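Local coordinates for U4/U6 snRNA-associated-splicing factor PRP24 (PDB 4N0T), which binds U6 small nuclear RNA, anneals it to U4, and serves as a recycling factor of the yeast spliceosome that removes introns from pre-mRNA, at residues P94-Q98 with R99-D103; K276-E279 with T280-C283; S243-N247 with R248-V252. All blocks are in the same frame, centred on the assembly; numbering follows the deposited sequence.

Contact 1 (P94-Q98 with R99-D103); sequences PSYTQ and RNIRD
Thr97 sits at the N-cap of helix 98-107, and its carbonyl O takes the first i to i+4 bond of the helix, from Ile101 N at 3.1 Å; Arg102 N repeats the step to Gln98 O. Two reciprocal bonds tie cap to first turn. Thr97 OG1, brought over the helix end by a chi1 of 62°, accepts from Asn100 N at 3.2 Å, while Asn100 OD1 accepts from Thr97 N at 2.9 Å, the donor tilted 23° from the amide carbonyl plane. Threonine and asparagine, with short polar side chains, suit these places because each reaches a backbone N-H near the helix start. The CB of Asn100 lies 3.4 Å from the centroid of the Tyr96 ring, over one face in a CH-pi contact, and a water joins Tyr96 OH to Asn100 O. Ile101 CG1 meets Tyr96 CD2 obliquely, and its side chain also reaches Ala129 and Ile131 of the sheet. On the exposed flank Gln98 OE1 approaches the edge of the Arg102 guanidinium at NH2, 3.1 Å, a weak bond. Thr97 and Asn100 thus form a capping box, which starts the first helix of the second RNA recognition motif.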
loop_
_atom_site.group_PDB
_atom_site.type_symbol
_atom_site.label_atom_id
_atom_site.label_comp_id
_atom_site.label_asym_id
_atom_site.label_seq_id
_atom_site.Cartn_x
_atom_site.Cartn_y
_atom_site.Cartn_z
ATOM N N PRO A 94 -3.085 6.785 7.056
ATOM C CA PRO A 94 -3.663 6.233 5.823
ATOM C C PRO A 94 -3.886 7.242 4.701
ATOM O O PRO A 94 -3.957 6.857 3.524
ATOM C CB PRO A 94 -5.022 5.693 6.295
ATOM C CG PRO A 94 -4.813 5.348 7.710
ATOM C CD PRO A 94 -3.820 6.335 8.254
ATOM N N SER A 95 -4.013 8.509 5.067
ATOM C CA SER A 95 -4.287 9.563 4.099
ATOM C C SER A 95 -3.049 10.420 3.820
ATOM O O SER A 95 -3.133 11.428 3.106
ATOM C CB SER A 95 -5.425 10.442 4.608
ATOM O OG SER A 95 -5.076 11.019 5.853
ATOM N N TYR A 96 -1.907 10.031 4.386
ATOM C CA TYR A 96 -0.650 10.713 4.065
ATOM C C TYR A 96 -0.343 10.559 2.586
ATOM O O TYR A 96 -0.555 9.493 1.995
ATOM C CB TYR A 96 0.508 10.160 4.894
ATOM C CG TYR A 96 1.145 11.158 5.837
ATOM C CD1 TYR A 96 0.365 12.021 6.604
ATOM C CD2 TYR A 96 2.532 11.224 5.975
ATOM C CE1 TYR A 96 0.950 12.929 7.470
ATOM C CE2 TYR A 96 3.123 12.127 6.847
ATOM C CZ TYR A 96 2.324 12.974 7.587
ATOM O OH TYR A 96 2.895 13.876 8.454
ATOM N N THR A 97 0.156 11.639 1.988
ATOM C CA THR A 97 0.556 11.649 0.594
ATOM C C THR A 97 2.070 11.809 0.480
ATOM O O THR A 97 2.776 12.034 1.473
ATOM C CB THR A 97 -0.076 12.834 -0.149
ATOM O OG1 THR A 97 0.399 14.053 0.443
ATOM C CG2 THR A 97 -1.590 12.785 -0.050
ATOM N N GLN A 98 2.562 11.701 -0.744
ATOM C CA GLN A 98 3.969 11.897 -1.032
ATOM C C GLN A 98 4.412 13.270 -0.517
ATOM O O GLN A 98 5.487 13.417 0.077
ATOM C CB GLN A 98 4.185 11.791 -2.542
ATOM C CG GLN A 98 5.589 11.437 -2.944
ATOM C CD GLN A 98 5.804 11.522 -4.438
ATOM O OE1 GLN A 98 6.574 12.355 -4.918
ATOM N NE2 GLN A 98 5.129 10.656 -5.183
ATOM N N ARG A 99 3.552 14.262 -0.734
ATOM C CA ARG A 99 3.809 15.634 -0.311
ATOM C C ARG A 99 3.948 15.701 1.207
ATOM O O ARG A 99 4.852 16.368 1.721
ATOM C CB ARG A 99 2.660 16.531 -0.782
ATOM C CG ARG A 99 2.818 18.021 -0.504
ATOM C CD ARG A 99 1.469 18.708 -0.729
ATOM N NE ARG A 99 1.567 20.126 -1.070
ATOM C CZ ARG A 99 0.577 20.832 -1.615
ATOM N NH1 ARG A 99 -0.585 20.251 -1.887
ATOM N NH2 ARG A 99 0.751 22.116 -1.898
ATOM N N ASN A 100 3.066 14.997 1.924
ATOM C CA ASN A 100 3.152 14.966 3.382
ATOM C C ASN A 100 4.483 14.406 3.851
ATOM O O ASN A 100 5.078 14.893 4.812
ATOM C CB ASN A 100 2.006 14.148 4.004
ATOM C CG ASN A 100 0.640 14.774 3.777
ATOM O OD1 ASN A 100 -0.323 14.084 3.443
ATOM N ND2 ASN A 100 0.549 16.084 3.964
ATOM N N ILE A 101 4.954 13.357 3.181
ATOM C CA ILE A 101 6.216 12.754 3.567
ATOM C C ILE A 101 7.358 13.703 3.249
ATOM O O ILE A 101 8.296 13.863 4.044
ATOM C CB ILE A 101 6.418 11.398 2.850
ATOM C CG1 ILE A 101 5.328 10.430 3.310
ATOM C CG2 ILE A 101 7.807 10.854 3.131
ATOM C CD1 ILE A 101 5.250 9.119 2.513
ATOM N N ARG A 102 7.274 14.339 2.088
ATOM C CA ARG A 102 8.298 15.296 1.694
ATOM C C ARG A 102 8.375 16.414 2.733
ATOM O O ARG A 102 9.463 16.814 3.142
ATOM C CB ARG A 102 8.016 15.869 0.304
ATOM C CG ARG A 102 9.165 16.748 -0.221
ATOM C CD ARG A 102 8.915 17.230 -1.649
ATOM N NE ARG A 102 8.418 16.153 -2.504
ATOM C CZ ARG A 102 9.182 15.380 -3.276
ATOM N NH1 ARG A 102 10.497 15.561 -3.324
ATOM N NH2 ARG A 102 8.625 14.425 -4.011
ATOM N N ASP A 103 7.218 16.875 3.192
ATOM C CA ASP A 103 7.183 17.954 4.176
ATOM C C ASP A 103 7.758 17.539 5.540
ATOM O O ASP A 103 8.428 18.338 6.197
ATOM C CB ASP A 103 5.769 18.539 4.281
ATOM C CG ASP A 103 5.320 19.214 2.990
ATOM O OD1 ASP A 103 6.193 19.602 2.181
ATOM O OD2 ASP A 103 4.097 19.353 2.778
HETATM O O HOH W 1 -2.376 14.347 4.808
HETATM O O HOH W 2 3.926 16.156 7.000
#

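Contact 2 (K276-E279 with T280-C283); sequences KELE and TLIC
Thr280 reaches back to the last turn of helix 275-278 with two bonds to one acceptor: its OG1 donates to Glu277 O at 2.7 Å, and its backbone N donates to the same oxygen at 3.1 Å. This is the turn that leads from the short helix into strand 281-285, the first strand of the occluded RNA recognition motif. The two donors come to Glu277 O differently. The hydroxyl is tilted only 16° from the carbonyl plane, whereas the amide N lies well above it, 55° out. A chi1 of 68° sets OG1 between the backbone N and the carbonyl carbon of its own residue, which places the hydroxyl within bonding distance of Glu277 O; the same torsion brings CG2 to 3.3 Å from Lys276 O. Threonine fits here because one branch can bond and the other can pack. A valine here, with no hydroxyl, would probably leave Glu277 O held by the backbone N-H alone of these two donors, from well above the carbonyl plane, and the turn less firmly tied to the helix. The carboxylate of Glu277 faces elsewhere, in a salt bridge with Arg268 and a hydrogen bond to Ser272.

One residue on, a type I beta turn from Leu278 to Leu281 is closed by Leu281 N donating to Leu278 O at 3.3 Å. The leucines then run side by side in the same direction, and both also touch Ile355, so both pack against the C-terminal helix 355-365. Leucine suits both places, since its branched end supplies apolar surface to that helix. Leu281 CG sits 3.4 Å from Leu278 O, and the two side chains meet where the CD2 methyl of Leu278 lies 4.1 Å from the CD2 methyl of Leu281.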
loop_
_atom_site.group_PDB
_atom_site.type_symbol
_atom_site.label_atom_id
_atom_site.label_comp_id
_atom_site.label_asym_id
_atom_site.label_seq_id
_atom_site.Cartn_x
_atom_site.Cartn_y
_atom_site.Cartn_z
ATOM N N LYS A 276 -31.711 -1.991 -5.990
ATOM C CA LYS A 276 -31.734 -1.241 -4.733
ATOM C C LYS A 276 -30.304 -0.960 -4.282
ATOM O O LYS A 276 -30.007 0.115 -3.754
ATOM C CB LYS A 276 -32.451 -1.994 -3.607
ATOM C CG LYS A 276 -33.629 -2.882 -3.988
ATOM C CD LYS A 276 -34.110 -3.614 -2.728
ATOM C CE LYS A 276 -34.696 -4.991 -3.017
ATOM N NZ LYS A 276 -36.133 -4.938 -3.402
ATOM N N GLU A 277 -29.421 -1.937 -4.482
ATOM C CA GLU A 277 -28.027 -1.791 -4.077
ATOM C C GLU A 277 -27.264 -0.882 -5.038
ATOM O O GLU A 277 -26.549 0.024 -4.610
ATOM C CB GLU A 277 -27.334 -3.158 -3.988
ATOM C CG GLU A 277 -25.891 -3.071 -3.492
ATOM C CD GLU A 277 -25.237 -4.428 -3.283
ATOM O OE1 GLU A 277 -24.436 -4.548 -2.331
ATOM O OE2 GLU A 277 -25.505 -5.365 -4.070
ATOM N N LEU A 278 -27.427 -1.131 -6.334
ATOM C CA LEU A 278 -26.667 -0.415 -7.355
ATOM C C LEU A 278 -26.974 1.079 -7.366
ATOM O O LEU A 278 -26.110 1.904 -7.680
ATOM C CB LEU A 278 -26.917 -1.023 -8.742
ATOM C CG LEU A 278 -26.313 -2.411 -8.991
ATOM C CD1 LEU A 278 -26.523 -2.872 -10.427
ATOM C CD2 LEU A 278 -24.828 -2.454 -8.639
ATOM N N GLU A 279 -28.207 1.433 -7.022
ATOM C CA GLU A 279 -28.606 2.832 -7.100
ATOM C C GLU A 279 -28.054 3.654 -5.931
ATOM O O GLU A 279 -28.167 4.875 -5.932
ATOM C CB GLU A 279 -30.129 2.966 -7.226
ATOM C CG GLU A 279 -30.920 2.567 -5.991
ATOM C CD GLU A 279 -32.420 2.668 -6.220
ATOM O OE1 GLU A 279 -32.847 2.601 -7.396
ATOM O OE2 GLU A 279 -33.168 2.821 -5.228
ATOM N N THR A 280 -27.437 2.991 -4.953
ATOM C CA THR A 280 -26.823 3.704 -3.831
ATOM C C THR A 280 -25.327 3.975 -4.048
ATOM O O THR A 280 -24.677 4.597 -3.199
ATOM C CB THR A 280 -26.983 2.953 -2.496
ATOM O OG1 THR A 280 -26.209 1.745 -2.523
ATOM C CG2 THR A 280 -28.449 2.621 -2.227
ATOM N N LEU A 281 -24.780 3.495 -5.161
ATOM C CA LEU A 281 -23.342 3.671 -5.407
ATOM C C LEU A 281 -23.020 4.458 -6.673
ATOM O O LEU A 281 -23.833 4.544 -7.602
ATOM C CB LEU A 281 -22.622 2.317 -5.437
ATOM C CG LEU A 281 -22.929 1.304 -6.552
ATOM C CD1 LEU A 281 -22.104 1.570 -7.808
ATOM C CD2 LEU A 281 -22.688 -0.123 -6.066
ATOM N N ILE A 282 -21.815 5.017 -6.714
ATOM C CA ILE A 282 -21.279 5.582 -7.945
ATOM C C ILE A 282 -19.838 5.112 -8.099
ATOM O O ILE A 282 -19.227 4.640 -7.140
ATOM C CB ILE A 282 -21.283 7.129 -7.941
ATOM C CG1 ILE A 282 -20.237 7.665 -6.959
ATOM C CG2 ILE A 282 -22.681 7.682 -7.631
ATOM C CD1 ILE A 282 -20.113 9.188 -6.985
ATOM N N CYS A 283 -19.303 5.229 -9.309
ATOM C CA CYS A 283 -17.899 4.945 -9.534
ATOM C C CYS A 283 -17.196 6.238 -9.875
ATOM O O CYS A 283 -17.780 7.115 -10.516
ATOM C CB CYS A 283 -17.729 3.980 -10.700
ATOM S SG CYS A 283 -18.353 2.321 -10.327
#

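Contact 3 (S243-N247 with R248-V252); sequences SLLGN and REISV. With nucleotides of chain B.
A beta hairpin at the edge of the third RNA recognition motif turns strand 244-245 back into strand 248-254, through a type II' turn from Leu245 to Arg248. Leu245 and Arg248 form an antiparallel hydrogen-bonded pair: Leu245 N donates to Arg248 O at 2.8 Å, and Arg248 N returns a bond to Leu245 O at 3.0 Å. Gly246 occupies the first corner with phi 58° and psi -125°, backbone angles that glycine adopts readily. Beyond the non-hydrogen-bonded pair of Leu244 and Glu249, Ile250 N donates to Ser243 O at 3.0 Å, almost in line with the carbonyl bond.

Leu245 crosses Ile250, its CG 4.0 Å from Ile250 CD1. A chi1 of 61° sets Ile250 CG1 against Ser243, near its carbonyl O and hydroxyl. Both aliphatic residues touch Leu185 of strand 179-185, and Leu245 also meets helix 192-199, so branched aliphatic side chains suit these places. Ser243 OG is hydrogen-bonded to Met240 O. The Arg248 chain bends at chi2 and chi3, and its NH1 hydrogen-bonds to the backbone oxygens of Asn184 and Asn220; a long, flexible residue can span that distance.

Glu249 and Ser251 of the later strand meet RNA, and each packs on a sugar. Serine is small enough to admit a base beside the strand, and Ser251 OG is 2.8 Å from N3 of the adenine base of A62 of chain B, within hydrogen-bonding reach, though its one proton has another acceptor near.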
loop_
_atom_site.group_PDB
_atom_site.type_symbol
_atom_site.label_atom_id
_atom_site.label_comp_id
_atom_site.label_asym_id
_atom_site.label_seq_id
_atom_site.Cartn_x
_atom_site.Cartn_y
_atom_site.Cartn_z
ATOM N N SER A 243 -14.842 -34.169 9.291
ATOM C CA SER A 243 -14.865 -35.126 10.394
ATOM C C SER A 243 -15.944 -34.757 11.406
ATOM O O SER A 243 -16.465 -33.630 11.402
ATOM C CB SER A 243 -13.497 -35.214 11.074
ATOM O OG SER A 243 -13.302 -34.115 11.944
ATOM N N LEU A 244 -16.315 -35.719 12.249
ATOM C CA LEU A 244 -17.268 -35.466 13.318
ATOM C C LEU A 244 -16.550 -35.039 14.588
ATOM O O LEU A 244 -15.558 -35.657 14.991
ATOM C CB LEU A 244 -18.106 -36.726 13.622
ATOM C CG LEU A 244 -19.242 -37.052 12.655
ATOM C CD1 LEU A 244 -19.883 -38.397 12.997
ATOM C CD2 LEU A 244 -20.294 -35.969 12.708
ATOM N N LEU A 245 -17.046 -33.967 15.195
ATOM C CA LEU A 245 -16.691 -33.581 16.555
ATOM C C LEU A 245 -17.974 -33.659 17.345
ATOM O O LEU A 245 -18.895 -32.870 17.116
ATOM C CB LEU A 245 -16.172 -32.145 16.601
ATOM C CG LEU A 245 -14.672 -31.895 16.709
ATOM C CD1 LEU A 245 -14.388 -30.442 17.094
ATOM C CD2 LEU A 245 -14.039 -32.853 17.702
ATOM N N GLY A 246 -18.050 -34.603 18.277
ATOM C CA GLY A 246 -19.324 -34.910 18.897
ATOM C C GLY A 246 -20.297 -35.311 17.803
ATOM O O GLY A 246 -20.003 -36.205 17.007
ATOM N N ASN A 247 -21.438 -34.634 17.731
ATOM C CA ASN A 247 -22.413 -34.938 16.684
ATOM C C ASN A 247 -22.446 -33.880 15.586
ATOM O O ASN A 247 -23.427 -33.745 14.852
ATOM C CB ASN A 247 -23.805 -35.120 17.288
ATOM C CG ASN A 247 -24.192 -33.979 18.196
ATOM O OD1 ASN A 247 -23.831 -32.827 17.951
ATOM N ND2 ASN A 247 -24.917 -34.293 19.263
ATOM N N ARG A 248 -21.361 -33.134 15.459
ATOM C CA ARG A 248 -21.327 -32.050 14.496
ATOM C C ARG A 248 -20.228 -32.301 13.462
ATOM O O ARG A 248 -19.078 -32.577 13.821
ATOM C CB ARG A 248 -21.111 -30.737 15.254
ATOM C CG ARG A 248 -21.111 -29.499 14.406
ATOM C CD ARG A 248 -22.450 -29.256 13.727
ATOM N NE ARG A 248 -23.506 -28.716 14.592
ATOM C CZ ARG A 248 -23.749 -27.414 14.768
ATOM N NH1 ARG A 248 -22.980 -26.492 14.189
ATOM N NH2 ARG A 248 -24.752 -27.025 15.543
ATOM N N GLU A 249 -20.576 -32.247 12.178
ATOM C CA GLU A 249 -19.561 -32.357 11.145
ATOM C C GLU A 249 -18.949 -30.984 10.951
ATOM O O GLU A 249 -19.650 -30.023 10.611
ATOM C CB GLU A 249 -20.160 -32.824 9.824
ATOM C CG GLU A 249 -19.161 -32.874 8.695
ATOM C CD GLU A 249 -19.775 -33.305 7.376
ATOM O OE1 GLU A 249 -20.631 -34.215 7.379
ATOM O OE2 GLU A 249 -19.386 -32.744 6.335
ATOM N N ILE A 250 -17.644 -30.897 11.178
ATOM C CA ILE A 250 -16.928 -29.623 11.067
ATOM C C ILE A 250 -16.217 -29.457 9.731
ATOM O O ILE A 250 -15.917 -30.433 9.039
ATOM C CB ILE A 250 -15.910 -29.477 12.226
ATOM C CG1 ILE A 250 -14.856 -30.598 12.181
ATOM C CG2 ILE A 250 -16.646 -29.470 13.577
ATOM C CD1 ILE A 250 -13.677 -30.378 13.131
ATOM N N SER A 251 -15.944 -28.202 9.365
ATOM C CA SER A 251 -15.136 -27.902 8.193
ATOM C C SER A 251 -13.812 -27.358 8.686
ATOM O O SER A 251 -13.773 -26.615 9.670
ATOM C CB SER A 251 -15.807 -26.843 7.301
ATOM O OG SER A 251 -16.962 -27.374 6.678
ATOM N N VAL A 252 -12.733 -27.747 8.019
ATOM C CA VAL A 252 -11.401 -27.273 8.354
ATOM C C VAL A 252 -10.683 -26.910 7.069
ATOM O O VAL A 252 -10.636 -27.701 6.120
ATOM C CB VAL A 252 -10.575 -28.354 9.106
ATOM C CG1 VAL A 252 -9.232 -27.782 9.540
ATOM C CG2 VAL A 252 -11.351 -28.880 10.316
ATOM P P A B 62 -13.049 -24.817 -1.592
ATOM O OP1 A B 62 -13.413 -23.819 -0.549
ATOM O OP2 A B 62 -11.618 -25.114 -1.868
ATOM O "O5'" A B 62 -13.746 -26.202 -1.228
ATOM C "C5'" A B 62 -15.125 -26.260 -0.891
ATOM C "C4'" A B 62 -15.333 -26.982 0.414
ATOM O "O4'" A B 62 -14.904 -26.136 1.512
ATOM C "C3'" A B 62 -16.774 -27.345 0.752
ATOM O "O3'" A B 62 -17.170 -28.563 0.145
ATOM C "C2'" A B 62 -16.755 -27.409 2.273
ATOM O "O2'" A B 62 -16.179 -28.639 2.698
ATOM C "C1'" A B 62 -15.783 -26.276 2.606
ATOM N N9 A B 62 -16.457 -24.975 2.777
ATOM C C8 A B 62 -16.419 -23.932 1.881
ATOM N N7 A B 62 -17.083 -22.872 2.269
ATOM C C5 A B 62 -17.595 -23.237 3.509
ATOM C C6 A B 62 -18.391 -22.544 4.437
ATOM N N6 A B 62 -18.832 -21.293 4.260
ATOM N N1 A B 62 -18.719 -23.195 5.581
ATOM C C2 A B 62 -18.275 -24.438 5.754
ATOM N N3 A B 62 -17.520 -25.194 4.956
ATOM C C4 A B 62 -17.206 -24.523 3.837
#

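Contacts 1 and 3 lie in the second and third RNA recognition motifs of one chain, and contact 2 leads into the occluded motif; along the chain they come in the order contact 1, contact 3, contact 2. Contact 1 opens the first helix of its motif, contact 3 is the hairpin at the edge of its motif's sheet, and contact 2 runs into the first strand of the last. Their centres lie about 31 Å (1 and 2), 40 Å (2 and 3) and 50 Å (1 and 3) apart, and none touches another. Contact 1 nevertheless abuts helix 293-302 of the occluded motif, so sequence-distant motifs meet there. The three thus sample separate motifs of a multi-motif protein that binds U6 RNA.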